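Local coordinates for protein putative glutathione S-transferase (Sinorhizobium meliloti, PDB 4MDC) that probably acts as a homodimeric glutathione transferase, conjugating the thiol of glutathione to electrophilic substrates, at residues P182-D187 with K218-R223. Sequence-based numbering, arbitrary orientation.
Sequences PWLAGD and KEWYQR
Leu-184, which packs on Trp-220, sits in a type I turn from Trp-183 to Gly-186 that faces one side of helix 215-225, the backbones approaching most closely at Trp-183 and Trp-220, whose CA atoms are 8.0 Å apart. This is the all-helical C-terminal domain of the glutathione transferase fold, and the turn belongs to the loop joining helices 167-180 and 191-205. In the buried half, Leu-184 lies over one face of the Trp-220 indole, its CD2 standing 3.9 Å from the centroid of the five-membered ring in a CH-pi contact. The branched leucine suits this place because CD1 also reaches the six-membered ring. A chi1 of 164° sets CG of Trp-220 opposite the backbone N, and the indole NE1 is hydrogen-bonded to Asp-193, which also accepts from the Leu-184 backbone N. Toward the surface, Arg-223 directs NH1 over one face of the Trp-183 ring, guanidinium and indole planes 78° apart; the cation-pi attraction is weak at best. A bend at chi3 turns the guanidinium so that Glu-219, one helical turn back, is gripped side-on by NE and NH2. With an alanine here in place of Arg-223, the Glu-219 carboxylate would probably lose its charged mate and the Pro-182 carbonyl its direct tie to the helix. A water that accepts from Arg-223 NH2 also lies 2.9 Å from Pro-182 O and may donate to it, while Arg-223 NH1 donates to Pro-182 O itself over 3.1 Å in a bent bond of 136°.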
# COMPACT_ATOMS: atom_id res chain seq x y z
N PRO B 182 -6.08 -2.39 24.74
CA PRO B 182 -6.01 -3.82 25.01
C PRO B 182 -5.39 -4.62 23.87
O PRO B 182 -4.68 -5.60 24.13
CB PRO B 182 -7.46 -4.26 25.27
CG PRO B 182 -8.22 -3.00 25.45
CD PRO B 182 -7.45 -1.87 24.82
N TRP B 183 -5.69 -4.21 22.64
CA TRP B 183 -5.04 -4.77 21.42
C TRP B 183 -4.67 -3.53 20.56
O TRP B 183 -5.09 -2.41 20.90
CB TRP B 183 -6.00 -5.68 20.68
CG TRP B 183 -6.44 -6.87 21.47
CD1 TRP B 183 -7.51 -6.91 22.35
CD2 TRP B 183 -5.81 -8.15 21.52
NE1 TRP B 183 -7.59 -8.17 22.90
CE2 TRP B 183 -6.55 -8.95 22.41
CE3 TRP B 183 -4.71 -8.72 20.87
CZ2 TRP B 183 -6.21 -10.30 22.67
CZ3 TRP B 183 -4.36 -10.05 21.14
CH2 TRP B 183 -5.10 -10.82 22.03
N LEU B 184 -3.92 -3.69 19.47
CA LEU B 184 -3.33 -2.51 18.81
C LEU B 184 -4.36 -1.52 18.25
O LEU B 184 -4.14 -0.34 18.39
CB LEU B 184 -2.35 -2.85 17.74
CG LEU B 184 -1.12 -3.68 18.13
CD1 LEU B 184 -0.14 -3.73 16.96
CD2 LEU B 184 -0.45 -3.26 19.44
N ALA B 185 -5.48 -2.03 17.78
CA ALA B 185 -6.54 -1.19 17.20
C ALA B 185 -7.64 -0.84 18.13
O ALA B 185 -8.59 -0.12 17.74
CB ALA B 185 -7.16 -1.89 16.00
N GLY B 186 -7.59 -1.32 19.37
CA GLY B 186 -8.69 -1.12 20.28
C GLY B 186 -9.02 -2.34 21.12
O GLY B 186 -8.11 -3.03 21.64
N ASP B 187 -10.32 -2.62 21.25
CA ASP B 187 -10.79 -3.51 22.28
C ASP B 187 -10.78 -5.02 21.93
O ASP B 187 -10.97 -5.84 22.79
CB ASP B 187 -12.15 -3.02 22.79
CG ASP B 187 -12.07 -1.65 23.48
OD1 ASP B 187 -10.95 -1.14 23.80
OD2 ASP B 187 -13.13 -1.10 23.81
N LYS B 218 7.01 -6.34 24.18
CA LYS B 218 7.32 -7.74 24.50
C LYS B 218 6.13 -8.51 25.10
O LYS B 218 5.83 -9.64 24.68
CB LYS B 218 8.51 -7.83 25.44
CG LYS B 218 8.97 -9.26 25.71
CD LYS B 218 10.19 -9.34 26.60
CE LYS B 218 10.60 -10.80 26.80
NZ LYS B 218 11.77 -10.92 27.71
N GLU B 219 5.39 -7.86 25.99
CA GLU B 219 4.24 -8.47 26.63
C GLU B 219 3.17 -8.75 25.57
O GLU B 219 2.54 -9.82 25.55
CB GLU B 219 3.71 -7.59 27.77
CG GLU B 219 2.47 -8.16 28.49
CD GLU B 219 1.13 -8.00 27.74
OE1 GLU B 219 0.94 -6.98 27.01
OE2 GLU B 219 0.22 -8.88 27.85
N TRP B 220 2.92 -7.75 24.71
CA TRP B 220 1.96 -7.91 23.62
C TRP B 220 2.35 -9.02 22.63
O TRP B 220 1.51 -9.89 22.22
CB TRP B 220 1.70 -6.53 22.94
CG TRP B 220 1.05 -6.66 21.61
CD1 TRP B 220 -0.29 -6.61 21.32
CD2 TRP B 220 1.71 -6.92 20.37
NE1 TRP B 220 -0.50 -6.86 20.00
CE2 TRP B 220 0.72 -7.03 19.38
CE3 TRP B 220 3.05 -7.03 19.99
CZ2 TRP B 220 1.03 -7.26 18.05
CZ3 TRP B 220 3.36 -7.25 18.70
CH2 TRP B 220 2.36 -7.43 17.73
N TYR B 221 3.65 -9.08 22.26
CA TYR B 221 4.10 -10.08 21.30
C TYR B 221 4.05 -11.51 21.86
O TYR B 221 3.72 -12.46 21.15
CB TYR B 221 5.50 -9.78 20.80
CG TYR B 221 5.98 -10.73 19.73
CD1 TYR B 221 5.35 -10.84 18.50
CD2 TYR B 221 7.10 -11.54 19.96
CE1 TYR B 221 5.82 -11.70 17.51
CE2 TYR B 221 7.54 -12.42 18.98
CZ TYR B 221 6.88 -12.51 17.77
OH TYR B 221 7.34 -13.34 16.77
N GLN B 222 4.32 -11.63 23.14
CA GLN B 222 4.21 -12.91 23.79
C GLN B 222 2.78 -13.46 23.68
O GLN B 222 2.61 -14.65 23.45
CB GLN B 222 4.69 -12.82 25.25
CG GLN B 222 5.23 -14.12 25.77
CD GLN B 222 4.10 -14.93 26.32
OE1 GLN B 222 3.00 -14.38 26.60
NE2 GLN B 222 4.31 -16.23 26.46
N ARG B 223 1.77 -12.59 23.77
CA ARG B 223 0.40 -12.99 23.54
C ARG B 223 0.16 -13.42 22.12
O ARG B 223 -0.52 -14.43 21.92
CB ARG B 223 -0.62 -11.88 23.84
CG ARG B 223 -0.89 -11.57 25.31
CD ARG B 223 -1.98 -10.48 25.39
NE ARG B 223 -1.40 -9.15 25.60
CZ ARG B 223 -1.82 -8.03 25.04
NH1 ARG B 223 -2.82 -8.02 24.10
NH2 ARG B 223 -1.22 -6.89 25.35
O HOH W 1 -1.99 -4.54 24.35